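Local coordinates for putative uncharacterized protein (Actinomyces odontolyticus, PDB 3UP9) that probably binds L-methionine as the NlpA-family lipoprotein component of an uptake system, holding the ligand, here selenomethionine, in a pocket between its two lobes, at residues A116-A121 / F153-G158; N49-L52 / D56-A59; L22-D27 / K229-K234. All coordinates share one frame; numbering follows the deposited sequence.

Contact 1 (A116-A121 / F153-G158); sequences ANQSRA and FREVEG. With MSE (selenomethionine), chain B.
Segment 116-121, on helix 115-127, and segment 153-158, on the strand beginning at 151, approach each other most closely at Gln118 and Glu155, whose CA atoms lie 8.8 Å apart, a gap that two long side chains span. Gln118 does so with an extended chain: CG is anti to the backbone N (chi1 -178°), which carries the amide toward the strand. Its NE2 gives an almost straight hydrogen bond to Glu155 OE2 at 2.9 Å, with N-H...O at 173°. The carboxylate oxygen lies in the plane of the amide, yet the bond is received on the anti side of OE2 and 34° out of the carboxylate plane; the two flat groups stand steeply to each other. NE2 also bonds Ile112 O and OE1 accepts from Ile142 N, so three bonds fix the rotation of the buried amide. An alanine here would remove this amide and would probably cost Ile112 O and Ile142 N their side-chain partner and leave the exposed Glu155 carboxylate to solvent. Strand 107-112, helix 115-127 and strand 151-156 make a beta-alpha-beta crossover in the five-stranded sheet, with the small sheet of strands 131-132 and 146-147 inserted before the second strand; Gln118 reaches from the helix to both parallel strands. The same helix presents Asn117 and Arg120 to the bound selenomethionine. Arg120 uses NH1 for a hydrogen bond to the ligand OXT at 2.9 Å, the carboxylate lying at the edge of the guanidinium, while its NE forms a salt bridge with Glu193. An arginine suits this place, since one planar group can serve two acids. Asn117 lies alongside the ligand side chain, with ND2 3.6 Å from SE and OD1 3.6 Å from ligand CG; Asp114 and Asn174 hold the two ends of that amide.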
loop_
_atom_site.group_PDB
_atom_site.type_symbol
_atom_site.label_atom_id
_atom_site.label_comp_id
_atom_site.label_asym_id
_atom_site.label_seq_id
_atom_site.Cartn_x
_atom_site.Cartn_y
_atom_site.Cartn_z
ATOM N N ALA A 116 -8.270 -5.820 5.098
ATOM C CA ALA A 116 -7.885 -5.943 3.688
ATOM C C ALA A 116 -6.458 -6.446 3.472
ATOM O O ALA A 116 -6.211 -7.286 2.574
ATOM C CB ALA A 116 -8.049 -4.616 3.005
ATOM N N ASN A 117 -5.517 -5.894 4.248
ATOM C CA ASN A 117 -4.092 -6.217 4.127
ATOM C C ASN A 117 -3.680 -7.524 4.817
ATOM O O ASN A 117 -2.781 -8.220 4.311
ATOM C CB ASN A 117 -3.197 -5.041 4.583
ATOM C CG ASN A 117 -3.264 -3.875 3.633
ATOM O OD1 ASN A 117 -2.992 -4.008 2.430
ATOM N ND2 ASN A 117 -3.691 -2.747 4.144
ATOM N N GLN A 118 -4.339 -7.866 5.935
ATOM C CA GLN A 118 -4.167 -9.175 6.562
ATOM C C GLN A 118 -4.685 -10.260 5.618
ATOM O O GLN A 118 -4.056 -11.317 5.384
ATOM C CB GLN A 118 -4.899 -9.250 7.915
ATOM C CG GLN A 118 -4.685 -10.571 8.591
ATOM C CD GLN A 118 -5.173 -10.640 9.996
ATOM O OE1 GLN A 118 -5.964 -11.549 10.343
ATOM N NE2 GLN A 118 -4.668 -9.723 10.855
ATOM N N SER A 119 -5.827 -9.987 5.039
ATOM C CA SER A 119 -6.377 -10.906 4.060
ATOM C C SER A 119 -5.403 -11.119 2.872
ATOM O O SER A 119 -5.109 -12.264 2.486
ATOM C CB SER A 119 -7.750 -10.439 3.601
ATOM O OG SER A 119 -8.155 -11.352 2.627
ATOM N N ARG A 120 -4.834 -10.024 2.364
ATOM C CA ARG A 120 -3.907 -10.129 1.244
ATOM C C ARG A 120 -2.586 -10.913 1.595
ATOM O O ARG A 120 -2.097 -11.696 0.780
ATOM C CB ARG A 120 -3.638 -8.727 0.728
ATOM C CG ARG A 120 -2.536 -8.613 -0.297
ATOM C CD ARG A 120 -2.355 -7.144 -0.624
ATOM N NE ARG A 120 -1.361 -6.846 -1.652
ATOM C CZ ARG A 120 -0.862 -5.625 -1.828
ATOM N NH1 ARG A 120 -1.309 -4.620 -1.112
ATOM N NH2 ARG A 120 0.004 -5.392 -2.773
ATOM N N ALA A 121 -2.060 -10.690 2.808
ATOM C CA ALA A 121 -0.878 -11.372 3.355
ATOM C C ALA A 121 -1.147 -12.876 3.543
ATOM O O ALA A 121 -0.300 -13.719 3.210
ATOM C CB ALA A 121 -0.468 -10.721 4.696
ATOM N N PHE A 153 0.823 -16.678 14.215
ATOM C CA PHE A 153 0.796 -15.320 13.720
ATOM C C PHE A 153 0.862 -14.334 14.867
ATOM O O PHE A 153 0.341 -14.582 15.949
ATOM C CB PHE A 153 -0.474 -15.045 12.941
ATOM C CG PHE A 153 -0.548 -15.743 11.615
ATOM C CD1 PHE A 153 0.181 -15.284 10.552
ATOM C CD2 PHE A 153 -1.406 -16.827 11.429
ATOM C CE1 PHE A 153 0.100 -15.918 9.326
ATOM C CE2 PHE A 153 -1.513 -17.446 10.198
ATOM C CZ PHE A 153 -0.746 -16.989 9.151
ATOM N N ARG A 154 1.512 -13.215 14.643
ATOM C CA ARG A 154 1.439 -12.120 15.618
ATOM C C ARG A 154 1.034 -10.852 14.914
ATOM O O ARG A 154 1.765 -10.345 14.056
ATOM C CB ARG A 154 2.773 -11.905 16.324
ATOM C CG ARG A 154 3.251 -13.109 17.069
ATOM C CD ARG A 154 2.431 -13.366 18.298
ATOM N NE ARG A 154 3.313 -14.143 19.137
ATOM C CZ ARG A 154 4.244 -13.624 19.944
ATOM N NH1 ARG A 154 4.387 -12.291 20.115
ATOM N NH2 ARG A 154 5.020 -14.466 20.609
ATOM N N GLU A 155 -0.146 -10.355 15.271
ATOM C CA GLU A 155 -0.695 -9.141 14.678
ATOM C C GLU A 155 0.080 -7.986 15.175
ATOM O O GLU A 155 0.313 -7.864 16.340
ATOM C CB GLU A 155 -2.125 -8.937 15.082
ATOM C CG GLU A 155 -3.110 -9.860 14.416
ATOM C CD GLU A 155 -4.518 -9.289 14.536
ATOM O OE1 GLU A 155 -4.747 -8.528 15.493
ATOM O OE2 GLU A 155 -5.368 -9.559 13.667
ATOM N N VAL A 156 0.465 -7.125 14.262
ATOM C CA VAL A 156 1.279 -5.990 14.542
ATOM C C VAL A 156 0.604 -4.873 13.760
ATOM O O VAL A 156 -0.004 -5.111 12.704
ATOM C CB VAL A 156 2.715 -6.315 14.089
ATOM C CG1 VAL A 156 3.491 -5.089 13.702
ATOM C CG2 VAL A 156 3.444 -7.057 15.191
ATOM N N GLU A 157 0.672 -3.656 14.274
ATOM C CA GLU A 157 0.136 -2.517 13.544
ATOM C C GLU A 157 1.107 -2.220 12.423
ATOM O O GLU A 157 2.272 -2.479 12.550
ATOM C CB GLU A 157 -0.051 -1.291 14.457
ATOM C CG GLU A 157 -1.356 -1.308 15.271
ATOM C CD GLU A 157 -1.458 -0.135 16.248
ATOM O OE1 GLU A 157 -0.408 0.450 16.596
ATOM O OE2 GLU A 157 -2.582 0.223 16.666
ATOM N N GLY A 158 0.610 -1.711 11.305
ATOM C CA GLY A 158 1.419 -1.522 10.114
ATOM C C GLY A 158 2.775 -0.864 10.268
ATOM O O GLY A 158 3.748 -1.349 9.717
HETATM N N MSE B 300 0.948 1.172 -0.386
HETATM C CA MSE B 300 0.243 -0.041 0.085
HETATM C C MSE B 300 0.230 -1.157 -0.931
HETATM O O MSE B 300 0.174 -0.884 -2.160
HETATM O OXT MSE B 300 0.267 -2.315 -0.485
HETATM C CB MSE B 300 -1.183 0.295 0.438
HETATM C CG MSE B 300 -1.980 -0.883 1.079
HETATM SE SE MSE B 300 -3.778 -0.341 1.461
HETATM C CE MSE B 300 -3.537 1.269 2.625
#

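Contact 2 (N49-L52 / D56-A59); sequences NTAL and DLDA
Leu57 turns its side chain back onto the helix, so that CD1 meets the methyl of Ala51 at 3.6 Å from CB. The torsion explains this: CG lies anti to the carbonyl carbon and beside the backbone N (chi1 -65°), which folds the isobutyl group against the last turn of helix 46-53, at Ala51 and Leu52. Alanine fits opposite it because a single methyl lets the returning chain come close, and the CB atoms of Ala51 and Asp56 are only 3.9 Å apart. Leu52 reaches from the helix in a different manner. Its CG extends anti to the backbone N, and CD1 comes to rest beside backbone rather than side chains, 3.5 Å from Leu57 O and 3.6 Å from Asp58 O. A branched apolar residue is well suited to cover this piece of chain.

The backbone completes the turn. Asp56 N donates to Ala51 O at 2.8 Å, with the donor tilted 21° from the carbonyl plane. Running from residue i+5 to residue i, this is a 6→1 bond past the helix end, of the kind seen in Schellman motifs; the apolar Ala51-Leu57 touch lies one residue further on. A water donates to Leu52 O at 2.7 Å and also to Leu57 O, bridging these two carbonyl oxygens. Asp58 points away from the helix and makes a salt bridge with Lys212, while its OD2 also accepts from Thr10 N.

In the fold, this turn leads from helix 46-53 into strand 59-64, which pairs in parallel with strand 7-13 of the larger mixed sheet. Tyr42 packs on both Ala51 and Leu57, and Phe79 of strand 79-81 touches Leu52.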
loop_
_atom_site.group_PDB
_atom_site.type_symbol
_atom_site.label_atom_id
_atom_site.label_comp_id
_atom_site.label_asym_id
_atom_site.label_seq_id
_atom_site.Cartn_x
_atom_site.Cartn_y
_atom_site.Cartn_z
ATOM N N ASN A 49 -7.576 8.454 5.522
ATOM C CA ASN A 49 -8.968 8.303 5.142
ATOM C C ASN A 49 -9.847 9.122 6.124
ATOM O O ASN A 49 -10.748 9.838 5.676
ATOM C CB ASN A 49 -9.378 6.827 5.025
ATOM C CG ASN A 49 -9.205 6.246 3.601
ATOM O OD1 ASN A 49 -8.872 6.972 2.655
ATOM N ND2 ASN A 49 -9.421 4.904 3.454
ATOM N N THR A 50 -9.512 9.108 7.427
ATOM C CA THR A 50 -10.183 9.943 8.413
ATOM C C THR A 50 -10.026 11.445 8.051
ATOM O O THR A 50 -10.973 12.205 8.037
ATOM C CB THR A 50 -9.634 9.621 9.849
ATOM O OG1 THR A 50 -10.020 8.298 10.209
ATOM C CG2 THR A 50 -10.158 10.590 10.902
ATOM N N ALA A 51 -8.813 11.864 7.746
ATOM C CA ALA A 51 -8.576 13.266 7.346
ATOM C C ALA A 51 -9.350 13.613 6.077
ATOM O O ALA A 51 -9.896 14.695 6.031
ATOM C CB ALA A 51 -7.069 13.559 7.145
ATOM N N LEU A 52 -9.362 12.735 5.055
ATOM C CA LEU A 52 -10.229 12.957 3.845
ATOM C C LEU A 52 -11.689 13.049 4.250
ATOM O O LEU A 52 -12.378 13.963 3.851
ATOM C CB LEU A 52 -10.064 11.869 2.773
ATOM C CG LEU A 52 -10.880 12.023 1.508
ATOM C CD1 LEU A 52 -10.572 13.407 0.927
ATOM C CD2 LEU A 52 -10.610 10.867 0.524
ATOM N N ASP A 56 -10.015 17.534 6.075
ATOM C CA ASP A 56 -8.677 18.091 6.265
ATOM C C ASP A 56 -7.801 18.032 4.983
ATOM O O ASP A 56 -6.828 18.769 4.871
ATOM C CB ASP A 56 -7.988 17.378 7.427
ATOM C CG ASP A 56 -8.619 17.685 8.768
ATOM O OD1 ASP A 56 -8.541 18.853 9.205
ATOM O OD2 ASP A 56 -9.163 16.735 9.406
ATOM N N LEU A 57 -8.172 17.129 4.069
ATOM C CA LEU A 57 -7.493 16.812 2.849
ATOM C C LEU A 57 -8.498 16.924 1.737
ATOM O O LEU A 57 -9.681 16.666 1.895
ATOM C CB LEU A 57 -6.946 15.367 2.866
ATOM C CG LEU A 57 -5.878 14.929 3.830
ATOM C CD1 LEU A 57 -5.747 13.396 3.821
ATOM C CD2 LEU A 57 -4.574 15.689 3.566
ATOM N N ASP A 58 -8.006 17.302 0.584
ATOM C CA ASP A 58 -8.788 17.299 -0.651
ATOM C C ASP A 58 -8.765 15.912 -1.296
ATOM O O ASP A 58 -9.738 15.515 -1.925
ATOM C CB ASP A 58 -8.254 18.351 -1.624
ATOM C CG ASP A 58 -8.489 19.795 -1.148
ATOM O OD1 ASP A 58 -9.638 20.121 -0.743
ATOM O OD2 ASP A 58 -7.536 20.624 -1.227
ATOM N N ALA A 59 -7.665 15.186 -1.145
ATOM C CA ALA A 59 -7.479 13.877 -1.780
ATOM C C ALA A 59 -6.458 13.147 -0.935
ATOM O O ALA A 59 -5.768 13.771 -0.162
ATOM C CB ALA A 59 -7.013 13.995 -3.238
HETATM O O HOH W 1 -12.346 16.467 2.753
#

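Contact 3 (L22-D27 / K229-K234); sequences LTYIND and KQYIEK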
loop_
_atom_site.group_PDB
_atom_site.type_symbol
_atom_site.label_atom_id
_atom_site.label_comp_id
_atom_site.label_asym_id
_atom_site.label_seq_id
_atom_site.Cartn_x
_atom_site.Cartn_y
_atom_site.Cartn_z
ATOM N N LEU A 22 4.291 12.392 -5.849
ATOM C CA LEU A 22 3.567 13.689 -5.777
ATOM C C LEU A 22 4.528 14.886 -5.807
ATOM O O LEU A 22 4.147 15.934 -6.289
ATOM C CB LEU A 22 2.641 13.798 -4.564
ATOM C CG LEU A 22 1.437 12.863 -4.461
ATOM C CD1 LEU A 22 0.791 13.090 -3.103
ATOM C CD2 LEU A 22 0.475 13.066 -5.638
ATOM N N THR A 23 5.771 14.694 -5.346
ATOM C CA THR A 23 6.743 15.764 -5.261
ATOM C C THR A 23 7.322 15.952 -6.697
ATOM O O THR A 23 7.415 17.091 -7.157
ATOM C CB THR A 23 7.793 15.490 -4.175
ATOM O OG1 THR A 23 7.138 15.424 -2.901
ATOM C CG2 THR A 23 8.884 16.588 -4.115
ATOM N N TYR A 24 7.600 14.851 -7.415
ATOM C CA TYR A 24 7.968 14.950 -8.816
ATOM C C TYR A 24 6.909 15.763 -9.584
ATOM O O TYR A 24 7.226 16.724 -10.282
ATOM C CB TYR A 24 8.203 13.571 -9.457
ATOM C CG TYR A 24 8.320 13.689 -10.940
ATOM C CD1 TYR A 24 9.479 14.139 -11.526
ATOM C CD2 TYR A 24 7.239 13.468 -11.739
ATOM C CE1 TYR A 24 9.584 14.260 -12.907
ATOM C CE2 TYR A 24 7.305 13.632 -13.097
ATOM C CZ TYR A 24 8.475 14.004 -13.683
ATOM O OH TYR A 24 8.500 14.175 -15.049
ATOM N N ILE A 25 5.648 15.408 -9.396
ATOM C CA ILE A 25 4.551 16.109 -10.073
ATOM C C ILE A 25 4.538 17.590 -9.662
ATOM O O ILE A 25 4.491 18.489 -10.471
ATOM C CB ILE A 25 3.168 15.481 -9.776
ATOM C CG1 ILE A 25 3.058 14.113 -10.436
ATOM C CG2 ILE A 25 2.043 16.411 -10.211
ATOM C CD1 ILE A 25 1.863 13.260 -10.012
ATOM N N ASN A 26 4.584 17.849 -8.379
ATOM C CA ASN A 26 4.599 19.223 -7.953
ATOM C C ASN A 26 5.721 20.064 -8.563
ATOM O O ASN A 26 5.539 21.208 -8.943
ATOM C CB ASN A 26 4.660 19.287 -6.419
ATOM C CG ASN A 26 4.108 20.582 -5.894
ATOM O OD1 ASN A 26 3.087 21.065 -6.400
ATOM N ND2 ASN A 26 4.774 21.157 -4.898
ATOM N N ASP A 27 6.903 19.508 -8.619
ATOM C CA ASP A 27 8.059 20.297 -8.969
ATOM C C ASP A 27 8.202 20.353 -10.473
ATOM O O ASP A 27 8.880 21.234 -10.976
ATOM C CB ASP A 27 9.341 19.675 -8.401
ATOM C CG ASP A 27 9.424 19.713 -6.852
ATOM O OD1 ASP A 27 8.663 20.423 -6.156
ATOM O OD2 ASP A 27 10.335 19.029 -6.348
ATOM N N LYS A 229 5.110 7.774 -15.235
ATOM C CA LYS A 229 5.536 6.376 -15.431
ATOM C C LYS A 229 7.080 6.280 -15.495
ATOM O O LYS A 229 7.683 5.404 -14.845
ATOM C CB LYS A 229 4.911 5.805 -16.702
ATOM C CG LYS A 229 5.290 4.392 -17.011
ATOM C CD LYS A 229 4.344 3.760 -18.035
ATOM C CE LYS A 229 4.787 2.331 -18.282
ATOM N NZ LYS A 229 3.843 1.583 -19.125
ATOM N N GLN A 230 7.684 7.200 -16.244
ATOM C CA GLN A 230 9.126 7.255 -16.424
ATOM C C GLN A 230 9.795 7.597 -15.108
ATOM O O GLN A 230 10.758 6.963 -14.742
ATOM C CB GLN A 230 9.523 8.245 -17.552
ATOM C CG GLN A 230 9.135 7.662 -18.892
ATOM C CD GLN A 230 9.532 8.493 -20.098
ATOM O OE1 GLN A 230 9.628 9.723 -20.064
ATOM N NE2 GLN A 230 9.721 7.801 -21.195
ATOM N N TYR A 231 9.280 8.567 -14.379
ATOM C CA TYR A 231 9.781 8.790 -13.023
ATOM C C TYR A 231 9.747 7.492 -12.172
ATOM O O TYR A 231 10.734 7.161 -11.523
ATOM C CB TYR A 231 9.026 9.924 -12.305
ATOM C CG TYR A 231 9.453 10.072 -10.857
ATOM C CD1 TYR A 231 10.604 10.817 -10.518
ATOM C CD2 TYR A 231 8.728 9.453 -9.812
ATOM C CE1 TYR A 231 11.025 10.935 -9.200
ATOM C CE2 TYR A 231 9.148 9.560 -8.483
ATOM C CZ TYR A 231 10.287 10.326 -8.200
ATOM O OH TYR A 231 10.734 10.418 -6.959
ATOM N N ILE A 232 8.641 6.758 -12.175
ATOM C CA ILE A 232 8.547 5.528 -11.357
ATOM C C ILE A 232 9.565 4.507 -11.830
ATOM O O ILE A 232 10.248 3.900 -11.023
ATOM C CB ILE A 232 7.135 4.888 -11.317
ATOM C CG1 ILE A 232 6.138 5.848 -10.668
ATOM C CG2 ILE A 232 7.150 3.573 -10.609
ATOM C CD1 ILE A 232 4.692 5.392 -10.782
ATOM N N GLU A 233 9.699 4.342 -13.136
ATOM C CA GLU A 233 10.612 3.321 -13.673
ATOM C C GLU A 233 12.076 3.694 -13.420
ATOM O O GLU A 233 12.890 2.831 -13.227
ATOM C CB GLU A 233 10.359 3.128 -15.162
ATOM C CG GLU A 233 8.981 2.561 -15.419
ATOM C CD GLU A 233 8.655 2.363 -16.889
ATOM O OE1 GLU A 233 9.021 3.190 -17.755
ATOM O OE2 GLU A 233 7.971 1.371 -17.170
ATOM N N LYS A 234 12.390 4.986 -13.417
ATOM C CA LYS A 234 13.745 5.445 -13.138
ATOM C C LYS A 234 14.029 5.297 -11.669
ATOM O O LYS A 234 15.074 4.835 -11.308
ATOM C CB LYS A 234 13.977 6.901 -13.584
ATOM C CG LYS A 234 14.079 7.117 -15.104
ATOM C CD LYS A 234 14.611 8.505 -15.486
ATOM C CE LYS A 234 13.539 9.594 -15.666
ATOM N NZ LYS A 234 13.915 10.440 -16.851
#
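The rings of Tyr24 and Tyr231 lie nearly parallel, their planes 18° apart, but displaced so far along their planes that little of one ring lies over the other, with centroids 4.8 Å apart. What each ring receives over the centre of one face is the other tyrosine's CB: Tyr24 CB stands 3.8 Å from the centroid of the Tyr231 ring, and Tyr231 CB 4.0 Å from that of the Tyr24 ring. Both methylenes sit close to the ring normal, so this is a reciprocal pair of CH-pi contacts. Where the rings do overlap, CD1 of Tyr24 and CD1 of Tyr231 are the nearest atoms, at 3.6 Å.

Each CG is anti to the backbone N (chi1 169° in Tyr24, 175° in Tyr231), an orientation that sends the rings out between the helices, and the hydroxyls end up pointing in opposite directions. Tyrosine suits a partly exposed seam, offering a broad apolar face for packing and a polar OH at the far end.

The pair joins helix 15-28 to helix 226-235. Ile25 extends the junction to Val228 and to Leu222 and Leu223 of helix 213-223, and also touches Leu37 of strand 35-41, while Ile232 rests on Pro243 of strand 242-243.

Contact 1 belongs to the lobe built on the five-stranded sheet; contacts 2 and 3 belong to that of the seven-stranded one, and selenomethionine binds between them. Contact 1 alone supplies pocket residues, Asn117 and Arg120. Contact 2 stands further back, the side chain of Leu52 being about 12 Å from the ligand, although Asn49 on the same helix bonds Gln63 of the pocket; contacts 1 and 2 have centres about 24 Å apart. Contact 3 joins regions about 200 residues apart, and both other contacts are nested within the loop it closes. Its centre is about 22 Å from that of contact 2 and about 29 Å from that of contact 1, across the chain's centre.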